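Cystathionine gamma-lyase (Saccharomyces cerevisiae, PDB 1N8P) is a pyridoxal-5'-phosphate-dependent enzyme of the Cys/Met metabolism family that binds this cofactor and assembles as a tetramer. Local coordinates at residues Val97-Val102 and Lys153-Gln158; Val142-Pro147 and Gln158-Leu163. All coordinates share one frame; numbering follows the deposited sequence.

How the contacts relate
Both contacts are buried and tie the start of helix 157-167, or the loop leading into it, to neighbouring parallel strands of the seven-stranded mixed sheet. Contact 1 works at the end of strand 95-99, where the chain turns into a loop, and its chemistry is mixed: a salt bridge between loops, with one isoleucine methyl against a threonine beside it. Contact 2 lies one strand over, on 139-144, and uses Val160, in the first turn of the helix itself; it is purely apolar. The two share Gln158, and their centres are about 6 Å apart.

Contact 1: residues Val97-Val102 and Lys153-Gln158; sequences VSIGDV and KVTDIQ
Asp101 OD2 takes the ammonium group of Lys153, with NZ 3.0 Å away and meeting the oxygen nearly along its C-O axis. The other carboxylate oxygen, OD1, is hydrogen-bonded to Ser361 OG, so both oxygens have a partner and the group's rotation is probably fixed. Lys153 leaves its backbone with CG anti to N (chi1 180°), then bends at chi3 and chi4; the bend swings NZ round to the carboxylate, and the two side chains cross at about a right angle.

Beside this bridge, Ile99 and Thr155 run past one another in opposite directions. The tip of the isoleucine, CD1, lies 3.2 Å from Thr155 OG1 and 4.2 Å from Thr155 CB, placing a methyl next to the hydroxyl. The setting is that of the PLP-dependent aminotransferase-like fold: strand 95-99 belongs to the large mixed sheet, between 139-144 and 122-124, and Asp101 follows in the loop, its side chain about 10 Å from the bound pyridoxal-5'-phosphate. Residues 153-156 form the last of the loop before helix 157-167. Asp156 is the N-cap of that helix, its OD1 accepting a weak bond from Gln158 N at 3.0 Å as well as one from Lys159 N, while OD2 makes a salt bridge with Lys297. Ile99 and Thr155 both also touch Ile144 of strand 139-144.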
loop_
_atom_site.group_PDB
_atom_site.type_symbol
_atom_site.label_atom_id
_atom_site.label_comp_id
_atom_site.label_asym_id
_atom_site.label_seq_id
_atom_site.Cartn_x
_atom_site.Cartn_y
_atom_site.Cartn_z
ATOM N N VAL A 97 16.593 34.403 12.231
ATOM C CA VAL A 97 16.036 34.650 13.544
ATOM C C VAL A 97 14.734 33.846 13.694
ATOM O O VAL A 97 13.941 33.733 12.749
ATOM C CB VAL A 97 15.775 36.126 13.713
ATOM C CG1 VAL A 97 15.375 36.437 15.157
ATOM C CG2 VAL A 97 17.016 36.869 13.325
ATOM N N SER A 98 14.525 33.279 14.880
ATOM C CA SER A 98 13.327 32.496 15.143
ATOM C C SER A 98 12.922 32.574 16.614
ATOM O O SER A 98 13.769 32.783 17.481
ATOM C CB SER A 98 13.585 31.043 14.783
ATOM O OG SER A 98 14.614 30.552 15.615
ATOM N N ILE A 99 11.627 32.389 16.888
ATOM C CA ILE A 99 11.109 32.419 18.256
ATOM C C ILE A 99 11.767 31.363 19.128
ATOM O O ILE A 99 12.086 30.281 18.663
ATOM C CB ILE A 99 9.616 32.158 18.302
ATOM C CG1 ILE A 99 8.887 33.210 17.466
ATOM C CG2 ILE A 99 9.147 32.149 19.762
ATOM C CD1 ILE A 99 7.379 33.062 17.463
ATOM N N GLY A 100 11.955 31.678 20.400
ATOM C CA GLY A 100 12.595 30.741 21.302
ATOM C C GLY A 100 11.853 29.426 21.365
ATOM O O GLY A 100 12.423 28.378 21.041
ATOM N N ASP A 101 10.587 29.482 21.784
ATOM C CA ASP A 101 9.761 28.286 21.889
ATOM C C ASP A 101 9.659 27.598 20.524
ATOM O O ASP A 101 8.703 27.830 19.779
ATOM C CB ASP A 101 8.346 28.641 22.381
ATOM C CG ASP A 101 8.320 29.185 23.801
ATOM O OD1 ASP A 101 8.938 28.570 24.694
ATOM O OD2 ASP A 101 7.656 30.224 24.025
ATOM N N VAL A 102 10.635 26.744 20.215
ATOM C CA VAL A 102 10.681 26.016 18.934
ATOM C C VAL A 102 10.957 24.518 19.136
ATOM O O VAL A 102 11.263 24.084 20.251
ATOM C CB VAL A 102 11.795 26.613 17.992
ATOM C CG1 VAL A 102 11.928 25.793 16.722
ATOM C CG2 VAL A 102 11.443 28.019 17.604
ATOM N N LYS A 153 2.048 30.404 22.705
ATOM C CA LYS A 153 2.121 31.862 22.546
ATOM C C LYS A 153 1.858 32.306 21.104
ATOM O O LYS A 153 2.557 31.905 20.200
ATOM C CB LYS A 153 3.512 32.346 22.984
ATOM C CG LYS A 153 3.734 33.847 22.866
ATOM C CD LYS A 153 5.172 34.247 23.140
ATOM C CE LYS A 153 5.594 33.847 24.548
ATOM N NZ LYS A 153 5.692 32.361 24.724
ATOM N N VAL A 154 0.865 33.147 20.890
ATOM C CA VAL A 154 0.553 33.598 19.547
ATOM C C VAL A 154 1.405 34.791 19.150
ATOM O O VAL A 154 1.684 35.634 19.980
ATOM C CB VAL A 154 -0.913 33.998 19.461
ATOM C CG1 VAL A 154 -1.223 34.580 18.111
ATOM C CG2 VAL A 154 -1.777 32.783 19.717
ATOM N N THR A 155 1.805 34.863 17.886
ATOM C CA THR A 155 2.618 35.950 17.364
ATOM C C THR A 155 1.900 36.638 16.195
ATOM O O THR A 155 1.227 35.990 15.372
ATOM C CB THR A 155 4.012 35.461 16.855
ATOM O OG1 THR A 155 4.796 34.971 17.949
ATOM C CG2 THR A 155 4.770 36.597 16.203
ATOM N N ASP A 156 2.034 37.965 16.133
ATOM C CA ASP A 156 1.403 38.745 15.066
ATOM C C ASP A 156 2.251 38.753 13.782
ATOM O O ASP A 156 3.204 39.530 13.621
ATOM C CB ASP A 156 1.144 40.182 15.530
ATOM C CG ASP A 156 0.110 40.897 14.666
ATOM O OD1 ASP A 156 0.222 40.864 13.423
ATOM O OD2 ASP A 156 -0.817 41.496 15.238
ATOM N N ILE A 157 1.884 37.872 12.868
ATOM C CA ILE A 157 2.584 37.758 11.598
ATOM C C ILE A 157 2.729 39.103 10.865
ATOM O O ILE A 157 3.721 39.331 10.177
ATOM C CB ILE A 157 1.863 36.730 10.701
ATOM C CG1 ILE A 157 1.825 35.396 11.436
ATOM C CG2 ILE A 157 2.586 36.573 9.372
ATOM C CD1 ILE A 157 1.018 34.325 10.763
ATOM N N GLN A 158 1.750 39.991 11.030
ATOM C CA GLN A 158 1.768 41.298 10.383
ATOM C C GLN A 158 2.780 42.231 11.041
ATOM O O GLN A 158 3.642 42.799 10.356
ATOM C CB GLN A 158 0.388 41.931 10.441
ATOM C CG GLN A 158 0.270 43.089 9.514
ATOM C CD GLN A 158 0.648 42.698 8.141
ATOM O OE1 GLN A 158 -0.176 42.218 7.373
ATOM N NE2 GLN A 158 1.909 42.872 7.814
#

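Contact 2: residues Val142-Pro147 and Gln158-Leu163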
loop_
_atom_site.group_PDB
_atom_site.type_symbol
_atom_site.label_atom_id
_atom_site.label_comp_id
_atom_site.label_asym_id
_atom_site.label_seq_id
_atom_site.Cartn_x
_atom_site.Cartn_y
_atom_site.Cartn_z
ATOM N N VAL A 142 13.532 34.953 8.961
ATOM C CA VAL A 142 12.858 35.197 10.240
ATOM C C VAL A 142 11.867 34.039 10.307
ATOM O O VAL A 142 10.959 33.940 9.464
ATOM C CB VAL A 142 12.077 36.536 10.275
ATOM C CG1 VAL A 142 11.426 36.725 11.620
ATOM C CG2 VAL A 142 13.009 37.672 10.042
ATOM N N TRP A 143 12.062 33.160 11.288
ATOM C CA TRP A 143 11.205 31.997 11.436
ATOM C C TRP A 143 10.237 32.178 12.584
ATOM O O TRP A 143 10.645 32.421 13.710
ATOM C CB TRP A 143 12.066 30.759 11.655
ATOM C CG TRP A 143 11.359 29.437 11.467
ATOM C CD1 TRP A 143 10.636 28.754 12.397
ATOM C CD2 TRP A 143 11.366 28.621 10.286
ATOM N NE1 TRP A 143 10.200 27.567 11.877
ATOM C CE2 TRP A 143 10.634 27.458 10.582
ATOM C CE3 TRP A 143 11.921 28.762 9.013
ATOM C CZ2 TRP A 143 10.442 26.434 9.646
ATOM C CZ3 TRP A 143 11.728 27.746 8.088
ATOM C CH2 TRP A 143 10.995 26.598 8.413
ATOM N N ILE A 144 8.949 32.070 12.280
ATOM C CA ILE A 144 7.900 32.212 13.275
ATOM C C ILE A 144 7.067 30.943 13.403
ATOM O O ILE A 144 6.534 30.440 12.427
ATOM C CB ILE A 144 6.951 33.350 12.913
ATOM C CG1 ILE A 144 7.681 34.685 12.992
ATOM C CG2 ILE A 144 5.762 33.336 13.833
ATOM C CD1 ILE A 144 6.789 35.869 12.591
ATOM N N GLU A 145 6.959 30.448 14.626
ATOM C CA GLU A 145 6.199 29.253 14.921
ATOM C C GLU A 145 4.965 29.806 15.625
ATOM O O GLU A 145 4.855 29.726 16.833
ATOM C CB GLU A 145 7.022 28.374 15.854
ATOM C CG GLU A 145 6.558 26.957 16.009
ATOM C CD GLU A 145 7.449 26.192 16.956
ATOM O OE1 GLU A 145 7.432 26.522 18.159
ATOM O OE2 GLU A 145 8.171 25.274 16.501
ATOM N N THR A 146 4.036 30.363 14.849
ATOM C CA THR A 146 2.847 30.996 15.411
ATOM C C THR A 146 2.436 30.434 16.749
ATOM O O THR A 146 2.678 31.084 17.766
ATOM C CB THR A 146 1.650 31.000 14.434
ATOM O OG1 THR A 146 1.638 29.792 13.656
ATOM C CG2 THR A 146 1.720 32.238 13.542
ATOM N N PRO A 147 1.792 29.258 16.800
ATOM C CA PRO A 147 1.534 28.959 18.215
ATOM C C PRO A 147 2.736 28.144 18.706
ATOM O O PRO A 147 3.017 27.054 18.219
ATOM C CB PRO A 147 0.222 28.177 18.182
ATOM C CG PRO A 147 -0.371 28.558 16.859
ATOM C CD PRO A 147 0.824 28.576 15.952
ATOM N N GLN A 158 1.750 39.991 11.030
ATOM C CA GLN A 158 1.768 41.298 10.383
ATOM C C GLN A 158 2.780 42.231 11.041
ATOM O O GLN A 158 3.642 42.799 10.356
ATOM C CB GLN A 158 0.388 41.931 10.441
ATOM C CG GLN A 158 0.270 43.089 9.514
ATOM C CD GLN A 158 0.648 42.698 8.141
ATOM O OE1 GLN A 158 -0.176 42.218 7.373
ATOM N NE2 GLN A 158 1.909 42.872 7.814
ATOM N N LYS A 159 2.680 42.398 12.361
ATOM C CA LYS A 159 3.641 43.230 13.078
ATOM C C LYS A 159 5.078 42.812 12.698
ATOM O O LYS A 159 5.929 43.663 12.436
ATOM C CB LYS A 159 3.441 43.117 14.600
ATOM C CG LYS A 159 2.400 44.101 15.171
ATOM C CD LYS A 159 2.243 43.944 16.668
ATOM C CE LYS A 159 1.500 45.118 17.323
ATOM N NZ LYS A 159 0.079 45.347 16.900
ATOM N N VAL A 160 5.349 41.510 12.641
ATOM C CA VAL A 160 6.681 41.054 12.295
ATOM C C VAL A 160 7.004 41.276 10.825
ATOM O O VAL A 160 8.131 41.631 10.503
ATOM C CB VAL A 160 6.899 39.551 12.659
ATOM C CG1 VAL A 160 8.224 39.050 12.103
ATOM C CG2 VAL A 160 6.910 39.382 14.165
ATOM N N ALA A 161 6.057 41.068 9.920
ATOM C CA ALA A 161 6.367 41.292 8.504
ATOM C C ALA A 161 6.758 42.760 8.324
ATOM O O ALA A 161 7.730 43.087 7.639
ATOM C CB ALA A 161 5.169 40.981 7.642
ATOM N N ASP A 162 5.975 43.633 8.956
ATOM C CA ASP A 162 6.184 45.067 8.922
ATOM C C ASP A 162 7.525 45.412 9.523
ATOM O O ASP A 162 8.341 46.053 8.882
ATOM C CB ASP A 162 5.092 45.771 9.724
ATOM C CG ASP A 162 3.787 45.852 8.984
ATOM O OD1 ASP A 162 3.767 45.428 7.795
ATOM O OD2 ASP A 162 2.801 46.346 9.596
ATOM N N LEU A 163 7.735 44.991 10.766
ATOM C CA LEU A 163 8.980 45.242 11.487
ATOM C C LEU A 163 10.191 44.896 10.629
ATOM O O LEU A 163 11.254 45.471 10.798
ATOM C CB LEU A 163 9.014 44.405 12.761
ATOM C CG LEU A 163 9.910 44.836 13.917
ATOM C CD1 LEU A 163 9.416 46.159 14.470
ATOM C CD2 LEU A 163 9.872 43.781 15.012
#
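Val160 faces the sheet from the first turn of helix 157-167, meeting two residues of strand 139-144 at once. Most of the buried surface belongs to Val160 itself and to Ile144; Val142 adds a smaller share. Ile144 and Val160 reach toward each other tip to tip. The terminal methyl of the isoleucine, CD1, is set against the whole branched end of the valine: it lies 3.5 Å from Val160 CG1, 3.7 Å from Val160 CB and 3.9 Å from Val160 CG2, so that one methyl is seated over the fork. It gets there on an extended arm, with CG1 beside the backbone N (chi1 -67°) and CD1 then pointing straight on (chi2 178°).

Val142, two residues earlier and on the same face of the strand, comes at Val160 obliquely. Its CG1 is 4.0 Å from Val160 CG1, a looser touch than the isoleucine makes. Val160 CG1 is therefore common to both strand residues. No hydrogen bond joins the two segments; the contact is apolar throughout, and the helix keeps its own backbone bonds, such as Asp162 N to Gln158 O at 2.8 Å.

This is the strand-to-helix packing of a beta-alpha-beta unit, in which strand 139-144 is followed by helix 157-167 and then by the parallel neighbour 174-178. Leu175 of that last strand touches both Val142 and Ile144. Further along the same helix, Ile164 also packs on Val142, while from helix 127-134 Leu127 reaches both Ile144 and Val160, and Leu128 adds to the cover over Val160.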